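Local coordinates for protein alpha-galactosidase 1 (Saccharomyces cerevisiae, PDB 3LRK) that hydrolyses terminal, non-reducing alpha-D-galactose residues from alpha-D-galactosides such as galactose oligosaccharides and galactomannans, working as a secreted, glycosylated homotetramer, at residues Phe214-Ser219 with Asp336-Gly341; Ser238-Leu243 with Glu342-Ser347; Asp262-Gly267 with Ala278-Trp283. The protein carries 1 engineered substitution. All blocks are in the same frame, centred on the assembly; numbering follows the deposited sequence.

Contact 1: residues Phe214-Ser219 with Asp336-Gly341; sequences FTRPDS and DEYGQG
R216 lays its aliphatic chain across the ring of Y338: CG sits 3.5 Å from the centre of that ring and almost on its normal, a CH-pi contact over the face. With CG anti to the backbone N (chi1 -163°) and the chain extended as far as NE, the arginine runs out over the ring toward the phenol end, its guanidinium plane turned 65° from the ring, with the Y338 OH beside its edge, too far for a hydrogen bond. The opposite face of the ring carries CG of E337. P217 CD packs 3.9 Å from Y338 CB. P217 CG lies against the amide of Q340, 3.6 Å from Q340 NE2, which folds back to donate to Y338 O.

Beside this, T215 and D336 approach from opposite directions. T215 OG1 donates to the syn lone pair of D336 OD2 over a short 2.5 Å. The other oxygen, OD1, takes Y338 N and Q340 N from opposite faces of the carboxylate, the first bond making an Asx turn within the type I turn D336-G339. With an alanine in place of D336, T215 OG1 would probably lose this acceptor and the turn its side-chain clasp.

R216 NH2 bonds to V327 O of the second subunit. Within the chain, the contact joins the barrel-domain loop between strand 203-205 and helix 239-246 to the hairpin connection between strands 325-331 and 342-349 of the C-terminal antiparallel sheet.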
loop_
_atom_site.group_PDB
_atom_site.type_symbol
_atom_site.label_atom_id
_atom_site.label_comp_id
_atom_site.label_asym_id
_atom_site.label_seq_id
_atom_site.Cartn_x
_atom_site.Cartn_y
_atom_site.Cartn_z
ATOM N N PHE A 214 -19.481 15.463 -13.575
ATOM C CA PHE A 214 -18.866 16.375 -12.610
ATOM C C PHE A 214 -18.445 15.660 -11.324
ATOM O O PHE A 214 -17.419 16.003 -10.748
ATOM C CB PHE A 214 -19.793 17.552 -12.291
ATOM C CG PHE A 214 -19.088 18.722 -11.660
ATOM C CD1 PHE A 214 -18.250 19.540 -12.423
ATOM C CD2 PHE A 214 -19.258 19.011 -10.304
ATOM C CE1 PHE A 214 -17.596 20.632 -11.851
ATOM C CE2 PHE A 214 -18.606 20.101 -9.723
ATOM C CZ PHE A 214 -17.772 20.909 -10.503
ATOM N N THR A 215 -19.225 14.662 -10.894
ATOM C CA THR A 215 -18.987 13.982 -9.613
ATOM C C THR A 215 -19.093 12.453 -9.664
ATOM O O THR A 215 -18.642 11.772 -8.742
ATOM C CB THR A 215 -19.997 14.429 -8.511
ATOM O OG1 THR A 215 -21.263 13.813 -8.760
ATOM C CG2 THR A 215 -20.163 15.949 -8.437
ATOM N N ARG A 216 -19.711 11.918 -10.712
ATOM C CA ARG A 216 -20.138 10.506 -10.728
ATOM C C ARG A 216 -19.010 9.485 -10.452
ATOM O O ARG A 216 -18.062 9.379 -11.235
ATOM C CB ARG A 216 -20.829 10.189 -12.061
ATOM C CG ARG A 216 -21.664 8.906 -12.046
ATOM C CD ARG A 216 -22.071 8.471 -13.457
ATOM N NE ARG A 216 -22.924 7.280 -13.429
ATOM C CZ ARG A 216 -22.492 6.026 -13.276
ATOM N NH1 ARG A 216 -21.194 5.761 -13.132
ATOM N NH2 ARG A 216 -23.365 5.027 -13.262
ATOM N N PRO A 217 -19.104 8.737 -9.333
ATOM C CA PRO A 217 -18.195 7.609 -9.173
ATOM C C PRO A 217 -18.450 6.565 -10.266
ATOM O O PRO A 217 -19.596 6.370 -10.692
ATOM C CB PRO A 217 -18.557 7.055 -7.787
ATOM C CG PRO A 217 -19.242 8.208 -7.092
ATOM C CD PRO A 217 -20.006 8.879 -8.177
ATOM N N ASP A 218 -17.377 5.936 -10.738
ATOM C CA ASP A 218 -17.458 4.961 -11.809
ATOM C C ASP A 218 -16.602 3.753 -11.451
ATOM O O ASP A 218 -15.469 3.903 -10.994
ATOM C CB ASP A 218 -17.014 5.580 -13.141
ATOM C CG ASP A 218 -17.444 4.754 -14.356
ATOM O OD1 ASP A 218 -16.964 3.615 -14.512
ATOM O OD2 ASP A 218 -18.245 5.252 -15.179
ATOM N N SER A 219 -17.150 2.558 -11.674
ATOM C CA SER A 219 -16.455 1.313 -11.359
ATOM C C SER A 219 -15.174 1.148 -12.200
ATOM O O SER A 219 -14.265 0.423 -11.811
ATOM C CB SER A 219 -17.394 0.124 -11.581
ATOM O OG SER A 219 -17.816 0.105 -12.935
ATOM N N ASP A 336 -25.916 15.107 -4.696
ATOM C CA ASP A 336 -26.569 14.906 -5.981
ATOM C C ASP A 336 -27.096 13.470 -6.100
ATOM O O ASP A 336 -27.049 12.706 -5.130
ATOM C CB ASP A 336 -25.618 15.270 -7.129
ATOM C CG ASP A 336 -24.344 14.418 -7.150
ATOM O OD1 ASP A 336 -24.313 13.308 -6.558
ATOM O OD2 ASP A 336 -23.374 14.867 -7.793
ATOM N N GLU A 337 -27.596 13.120 -7.286
ATOM C CA GLU A 337 -28.128 11.781 -7.563
ATOM C C GLU A 337 -27.139 10.638 -7.262
ATOM O O GLU A 337 -27.548 9.483 -7.082
ATOM C CB GLU A 337 -28.638 11.695 -9.008
ATOM C CG GLU A 337 -27.586 12.053 -10.063
ATOM C CD GLU A 337 -28.081 11.939 -11.493
ATOM O OE1 GLU A 337 -27.745 12.842 -12.298
ATOM O OE2 GLU A 337 -28.783 10.955 -11.821
ATOM N N TYR A 338 -25.847 10.967 -7.192
ATOM C CA TYR A 338 -24.800 9.966 -6.945
ATOM C C TYR A 338 -24.250 10.007 -5.525
ATOM O O TYR A 338 -23.232 9.378 -5.228
ATOM C CB TYR A 338 -23.661 10.120 -7.962
ATOM C CG TYR A 338 -24.143 10.128 -9.395
ATOM C CD1 TYR A 338 -24.034 11.271 -10.178
ATOM C CD2 TYR A 338 -24.727 8.992 -9.957
ATOM C CE1 TYR A 338 -24.482 11.283 -11.499
ATOM C CE2 TYR A 338 -25.180 8.991 -11.270
ATOM C CZ TYR A 338 -25.060 10.136 -12.031
ATOM O OH TYR A 338 -25.505 10.126 -13.328
ATOM N N GLY A 339 -24.923 10.755 -4.655
ATOM C CA GLY A 339 -24.515 10.879 -3.260
ATOM C C GLY A 339 -23.318 11.780 -3.024
ATOM O O GLY A 339 -22.749 11.786 -1.930
ATOM N N GLN A 340 -22.947 12.560 -4.038
ATOM C CA GLN A 340 -21.750 13.396 -3.960
ATOM C C GLN A 340 -22.081 14.837 -3.608
ATOM O O GLN A 340 -23.061 15.386 -4.102
ATOM C CB GLN A 340 -20.976 13.346 -5.278
ATOM C CG GLN A 340 -20.731 11.923 -5.795
ATOM C CD GLN A 340 -19.879 11.107 -4.847
ATOM O OE1 GLN A 340 -18.707 11.405 -4.649
ATOM N NE2 GLN A 340 -20.468 10.064 -4.255
ATOM N N GLY A 341 -21.256 15.445 -2.759
ATOM C CA GLY A 341 -21.427 16.850 -2.409
ATOM C C GLY A 341 -20.352 17.358 -1.484
ATOM O O GLY A 341 -20.253 16.939 -0.326
#

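Contact 2: residues Ser238-Leu243 with Glu342-Ser347; sequences SIMNIL and EIQMWS
Part of the interface between the catalytic (beta/alpha)8 barrel and the C-terminal antiparallel beta domain passes between M240 and L243 on helix 239-246 and E342, Q344 and W346 on strand 342-349. Helix and strand axes stay 12.0 Å apart at 44°, a gap bridged by side chains alone.

M240 comes at Q344 from the opposite direction; its chain, bent at chi2 and chi3, delivers the CE methyl 3.4 Å from Q344 NE2, with E342 CD a little farther off. L243 slides past W346, with L243 CG 3.8 Å from W346 CZ2 on the benzene side of the indole. L243 CD2 lies 4.0 Å from Q344 OE1.

These three strand residues alternate along one side of the beta strand, as every second residue must, and their polar ends are chained together. W346 NE1 donates to Q344 OE1 at 2.8 Å, the donor lying in the carbonyl plane of Q344 and the oxygen in the indole plane. Q344 NE2 in turn reaches E342 OE1 at 2.9 Å from well above the carboxylate plane. Both ends of the amide are therefore used, which fixes its flip, with the M240 CE methyl over one face of the amide. R329, on the adjoining strand, forms a salt bridge with E342 OE1. From the barrel side, N244, one turn beyond M240, joins this polar chain, accepting from Q344 NE2 and donating to E342 OE2.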
loop_
_atom_site.group_PDB
_atom_site.type_symbol
_atom_site.label_atom_id
_atom_site.label_comp_id
_atom_site.label_asym_id
_atom_site.label_seq_id
_atom_site.Cartn_x
_atom_site.Cartn_y
_atom_site.Cartn_z
ATOM N N SER A 238 -14.531 11.145 -12.901
ATOM C CA SER A 238 -15.250 12.425 -12.918
ATOM C C SER A 238 -14.318 13.625 -12.738
ATOM O O SER A 238 -13.180 13.484 -12.295
ATOM C CB SER A 238 -16.329 12.460 -11.837
ATOM O OG SER A 238 -15.738 12.580 -10.560
ATOM N N ILE A 239 -14.825 14.803 -13.087
ATOM C CA ILE A 239 -14.093 16.069 -12.949
ATOM C C ILE A 239 -13.552 16.284 -11.519
ATOM O O ILE A 239 -12.359 16.533 -11.333
ATOM C CB ILE A 239 -14.970 17.246 -13.451
ATOM C CG1 ILE A 239 -15.066 17.189 -14.986
ATOM C CG2 ILE A 239 -14.442 18.606 -12.962
ATOM C CD1 ILE A 239 -16.327 17.838 -15.583
ATOM N N MET A 240 -14.429 16.144 -10.530
ATOM C CA MET A 240 -14.073 16.318 -9.127
ATOM C C MET A 240 -13.136 15.235 -8.608
ATOM O O MET A 240 -12.299 15.506 -7.748
ATOM C CB MET A 240 -15.330 16.367 -8.244
ATOM C CG MET A 240 -16.155 17.651 -8.353
ATOM S SD MET A 240 -15.236 19.175 -8.068
ATOM C CE MET A 240 -14.624 18.964 -6.389
ATOM N N ASN A 241 -13.299 14.009 -9.106
ATOM C CA ASN A 241 -12.400 12.906 -8.760
ATOM C C ASN A 241 -10.967 13.266 -9.145
ATOM O O ASN A 241 -10.048 13.064 -8.355
ATOM C CB ASN A 241 -12.840 11.597 -9.444
ATOM C CG ASN A 241 -11.818 10.460 -9.286
ATOM O OD1 ASN A 241 -10.789 10.427 -9.970
ATOM N ND2 ASN A 241 -12.129 9.502 -8.415
ATOM N N ILE A 242 -10.804 13.838 -10.344
ATOM C CA ILE A 242 -9.487 14.167 -10.895
ATOM C C ILE A 242 -8.900 15.412 -10.227
ATOM O O ILE A 242 -7.717 15.429 -9.885
ATOM C CB ILE A 242 -9.535 14.295 -12.447
ATOM C CG1 ILE A 242 -9.715 12.896 -13.065
ATOM C CG2 ILE A 242 -8.275 14.966 -12.995
ATOM C CD1 ILE A 242 -10.076 12.902 -14.525
ATOM N N LEU A 243 -9.733 16.434 -10.015
ATOM C CA LEU A 243 -9.287 17.625 -9.284
ATOM C C LEU A 243 -8.808 17.261 -7.873
ATOM O O LEU A 243 -7.787 17.763 -7.409
ATOM C CB LEU A 243 -10.404 18.679 -9.203
ATOM C CG LEU A 243 -10.029 19.989 -8.500
ATOM C CD1 LEU A 243 -8.943 20.741 -9.264
ATOM C CD2 LEU A 243 -11.278 20.846 -8.323
ATOM N N GLU A 342 -19.539 18.270 -2.000
ATOM C CA GLU A 342 -18.482 18.875 -1.217
ATOM C C GLU A 342 -18.269 20.314 -1.675
ATOM O O GLU A 342 -18.598 20.674 -2.805
ATOM C CB GLU A 342 -17.175 18.067 -1.317
ATOM C CG GLU A 342 -16.612 17.918 -2.734
ATOM C CD GLU A 342 -15.413 16.980 -2.797
ATOM O OE1 GLU A 342 -14.381 17.289 -2.178
ATOM O OE2 GLU A 342 -15.498 15.932 -3.474
ATOM N N ILE A 343 -17.722 21.123 -0.784
ATOM C CA ILE A 343 -17.386 22.510 -1.092
ATOM C C ILE A 343 -15.905 22.735 -0.823
ATOM O O ILE A 343 -15.342 22.156 0.113
ATOM C CB ILE A 343 -18.266 23.510 -0.292
ATOM C CG1 ILE A 343 -18.191 23.225 1.221
ATOM C CG2 ILE A 343 -19.715 23.450 -0.800
ATOM C CD1 ILE A 343 -18.561 24.414 2.119
ATOM N N GLN A 344 -15.269 23.550 -1.660
ATOM C CA GLN A 344 -13.833 23.776 -1.562
ATOM C C GLN A 344 -13.490 25.247 -1.746
ATOM O O GLN A 344 -14.176 25.977 -2.468
ATOM C CB GLN A 344 -13.064 22.938 -2.593
ATOM C CG GLN A 344 -13.482 21.453 -2.675
ATOM C CD GLN A 344 -12.596 20.631 -3.603
ATOM O OE1 GLN A 344 -11.763 21.173 -4.325
ATOM N NE2 GLN A 344 -12.781 19.314 -3.588
ATOM N N MET A 345 -12.426 25.664 -1.079
ATOM C CA MET A 345 -11.804 26.949 -1.336
ATOM C C MET A 345 -10.373 26.726 -1.805
ATOM O O MET A 345 -9.621 25.965 -1.183
ATOM C CB MET A 345 -11.784 27.795 -0.079
ATOM C CG MET A 345 -11.770 29.273 -0.354
ATOM S SD MET A 345 -10.678 30.186 0.737
ATOM C CE MET A 345 -9.242 30.143 -0.311
ATOM N N TRP A 346 -10.006 27.388 -2.899
ATOM C CA TRP A 346 -8.639 27.358 -3.400
ATOM C C TRP A 346 -8.105 28.781 -3.471
ATOM O O TRP A 346 -8.870 29.742 -3.617
ATOM C CB TRP A 346 -8.570 26.714 -4.787
ATOM C CG TRP A 346 -8.947 25.245 -4.867
ATOM C CD1 TRP A 346 -10.170 24.695 -4.602
ATOM C CD2 TRP A 346 -8.101 24.155 -5.292
ATOM N NE1 TRP A 346 -10.133 23.334 -4.811
ATOM C CE2 TRP A 346 -8.882 22.981 -5.254
ATOM C CE3 TRP A 346 -6.762 24.063 -5.707
ATOM C CZ2 TRP A 346 -8.363 21.721 -5.584
ATOM C CZ3 TRP A 346 -6.251 22.807 -6.054
ATOM C CH2 TRP A 346 -7.049 21.657 -5.982
ATOM N N SER A 347 -6.787 28.906 -3.362
ATOM C CA SER A 347 -6.109 30.199 -3.398
ATOM C C SER A 347 -4.698 29.984 -3.912
ATOM O O SER A 347 -4.081 28.953 -3.623
ATOM C CB SER A 347 -6.085 30.833 -2.006
ATOM O OG SER A 347 -5.450 32.100 -2.027
#

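Contact 3: residues Asp262-Gly267 with Ala278-Trp283; sequences DNLEVG and AHFSMW
The irregular backbone of D262-G267 runs past helix 273-285, with the CA atoms of L264 and F280 7.0 Å apart at the nearest point. This is the beta-alpha connection after strand 258-260 of the TIM barrel, folded against the helix that follows it.

Two ring nitrogens of the helix grip the loop backbone. H279 NE2 accepts from E265 N at 3.0 Å in a nearly straight bond (176°), the donor lying in the imidazole plane. NE2 being the acceptor, this geometry is consistent with a ring that carries no proton there. One turn on, W283 NE1 donates to D262 O at 3.1 Å; the oxygen lies in the indole plane, but the N-H comes in tilted from the carbonyl plane and the bond is bent (143°), shared with a weak bond to L261 O. The two rings brace each other, H279 CE1 resting over the centre of the W283 face.

Between these bonds L264 fills the notch with its two methyls. CD2 sits over the imidazole face, displaced toward the rim, and also reaches W283 CD1 at 3.7 Å. CD1 meets the edge of the F280 ring. V266 CG2 packs on F280 CB and lies beside H279 CD2.

Next to the substrate-binding R205 and the proton donor D209, D262 turns its carboxylate away from the helix: OD2 accepts from V210 N and also bonds a glycerol molecule, while OD1 takes N263 N at 2.7 Å from above the carboxylate plane.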
loop_
_atom_site.group_PDB
_atom_site.type_symbol
_atom_site.label_atom_id
_atom_site.label_comp_id
_atom_site.label_asym_id
_atom_site.label_seq_id
_atom_site.Cartn_x
_atom_site.Cartn_y
_atom_site.Cartn_z
ATOM N N ASP A 262 -6.020 16.035 -17.879
ATOM C CA ASP A 262 -6.664 15.475 -19.087
ATOM C C ASP A 262 -7.415 16.560 -19.873
ATOM O O ASP A 262 -7.596 17.663 -19.376
ATOM C CB ASP A 262 -7.565 14.263 -18.758
ATOM C CG ASP A 262 -7.791 13.350 -19.941
ATOM O OD1 ASP A 262 -7.217 13.578 -21.020
ATOM O OD2 ASP A 262 -8.551 12.374 -19.786
ATOM N N ASN A 263 -7.810 16.254 -21.107
ATOM C CA ASN A 263 -8.475 17.233 -21.968
ATOM C C ASN A 263 -9.781 17.746 -21.352
ATOM O O ASN A 263 -10.488 17.005 -20.657
ATOM C CB ASN A 263 -8.765 16.644 -23.344
ATOM C CG ASN A 263 -7.530 16.083 -24.036
ATOM O OD1 ASN A 263 -6.396 16.159 -23.533
ATOM N ND2 ASN A 263 -7.747 15.520 -25.203
ATOM N N LEU A 264 -10.078 19.013 -21.614
ATOM C CA LEU A 264 -11.306 19.665 -21.163
ATOM C C LEU A 264 -12.541 19.047 -21.802
ATOM O O LEU A 264 -12.556 18.761 -23.004
ATOM C CB LEU A 264 -11.247 21.173 -21.479
ATOM C CG LEU A 264 -10.189 21.937 -20.674
ATOM C CD1 LEU A 264 -9.725 23.237 -21.360
ATOM C CD2 LEU A 264 -10.678 22.188 -19.235
ATOM N N GLU A 265 -13.573 18.853 -20.987
ATOM C CA GLU A 265 -14.830 18.281 -21.430
ATOM C C GLU A 265 -15.852 19.384 -21.719
ATOM O O GLU A 265 -17.021 19.104 -21.987
ATOM C CB GLU A 265 -15.365 17.299 -20.387
ATOM C CG GLU A 265 -14.455 16.092 -20.144
ATOM C CD GLU A 265 -14.650 14.965 -21.151
ATOM O OE1 GLU A 265 -15.307 15.154 -22.200
ATOM O OE2 GLU A 265 -14.129 13.868 -20.892
ATOM N N VAL A 266 -15.393 20.633 -21.661
ATOM C CA VAL A 266 -16.210 21.776 -22.053
ATOM C C VAL A 266 -16.672 21.551 -23.496
ATOM O O VAL A 266 -15.865 21.267 -24.381
ATOM C CB VAL A 266 -15.433 23.116 -21.913
ATOM C CG1 VAL A 266 -16.290 24.305 -22.367
ATOM C CG2 VAL A 266 -14.968 23.328 -20.472
ATOM N N GLY A 267 -17.982 21.636 -23.711
ATOM C CA GLY A 267 -18.559 21.406 -25.033
ATOM C C GLY A 267 -18.683 19.940 -25.400
ATOM O O GLY A 267 -18.988 19.614 -26.550
ATOM N N ALA A 278 -16.816 25.781 -13.747
ATOM C CA ALA A 278 -16.056 25.205 -12.634
ATOM C C ALA A 278 -14.870 24.394 -13.156
ATOM O O ALA A 278 -13.746 24.556 -12.689
ATOM C CB ALA A 278 -16.960 24.334 -11.776
ATOM N N HIS A 279 -15.144 23.549 -14.151
ATOM C CA HIS A 279 -14.160 22.656 -14.764
ATOM C C HIS A 279 -13.033 23.443 -15.463
ATOM O O HIS A 279 -11.849 23.208 -15.195
ATOM C CB HIS A 279 -14.913 21.692 -15.698
ATOM C CG HIS A 279 -14.046 20.827 -16.563
ATOM N ND1 HIS A 279 -12.893 20.215 -16.114
ATOM C CD2 HIS A 279 -14.214 20.417 -17.846
ATOM C CE1 HIS A 279 -12.365 19.505 -17.096
ATOM N NE2 HIS A 279 -13.151 19.604 -18.156
ATOM N N PHE A 280 -13.401 24.399 -16.318
ATOM C CA PHE A 280 -12.420 25.227 -17.024
ATOM C C PHE A 280 -11.592 26.084 -16.057
ATOM O O PHE A 280 -10.366 26.149 -16.180
ATOM C CB PHE A 280 -13.114 26.091 -18.092
ATOM C CG PHE A 280 -12.170 26.843 -18.990
ATOM C CD1 PHE A 280 -11.457 26.185 -20.006
ATOM C CD2 PHE A 280 -12.014 28.227 -18.848
ATOM C CE1 PHE A 280 -10.596 26.890 -20.847
ATOM C CE2 PHE A 280 -11.160 28.946 -19.683
ATOM C CZ PHE A 280 -10.442 28.290 -20.682
ATOM N N SER A 281 -12.265 26.704 -15.086
ATOM C CA SER A 281 -11.613 27.564 -14.091
ATOM C C SER A 281 -10.638 26.798 -13.203
ATOM O O SER A 281 -9.555 27.300 -12.898
ATOM C CB SER A 281 -12.644 28.265 -13.203
ATOM O OG SER A 281 -13.519 29.079 -13.968
ATOM N N MET A 282 -11.024 25.592 -12.780
ATOM C CA MET A 282 -10.154 24.804 -11.895
ATOM C C MET A 282 -8.924 24.229 -12.622
ATOM O O MET A 282 -7.816 24.274 -12.084
ATOM C CB MET A 282 -10.940 23.741 -11.116
ATOM C CG MET A 282 -11.878 24.327 -10.023
ATOM S SD MET A 282 -11.124 25.590 -8.963
ATOM C CE MET A 282 -9.812 24.601 -8.233
ATOM N N TRP A 283 -9.117 23.735 -13.846
ATOM C CA TRP A 283 -7.998 23.324 -14.720
ATOM C C TRP A 283 -7.039 24.499 -14.974
ATOM O O TRP A 283 -5.814 24.335 -14.916
ATOM C CB TRP A 283 -8.510 22.754 -16.054
ATOM C CG TRP A 283 -8.749 21.230 -16.131
ATOM C CD1 TRP A 283 -8.291 20.388 -17.113
ATOM C CD2 TRP A 283 -9.496 20.402 -15.215
ATOM N NE1 TRP A 283 -8.711 19.090 -16.871
ATOM C CE2 TRP A 283 -9.450 19.074 -15.713
ATOM C CE3 TRP A 283 -10.202 20.651 -14.023
ATOM C CZ2 TRP A 283 -10.080 18.002 -15.060
ATOM C CZ3 TRP A 283 -10.826 19.578 -13.370
ATOM C CH2 TRP A 283 -10.752 18.269 -13.890
#

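How the contacts relate
Helix 239-246 with the loop before it ties the three together. Contacts 1 and 2, their centres about 13 Å apart, join at F214 O, which lies 3.0 Å from M240 N in a probable hydrogen bond. Contacts 2 and 3 (about 12 Å between centres) pack against each other, W346 CD2 lying 3.4 Å from M282 CE. Contact 1 reaches contact 3 through F214 CZ, 3.7 Å from A278 CB. Only contact 3 borders the active site, with the D262 side chain about 4 Å from that of D209; W346 of contact 2 is about 10 Å from substrate-binding Q251, side chain to side chain, and contact 1 lies away from the catalytic and substrate-binding residues.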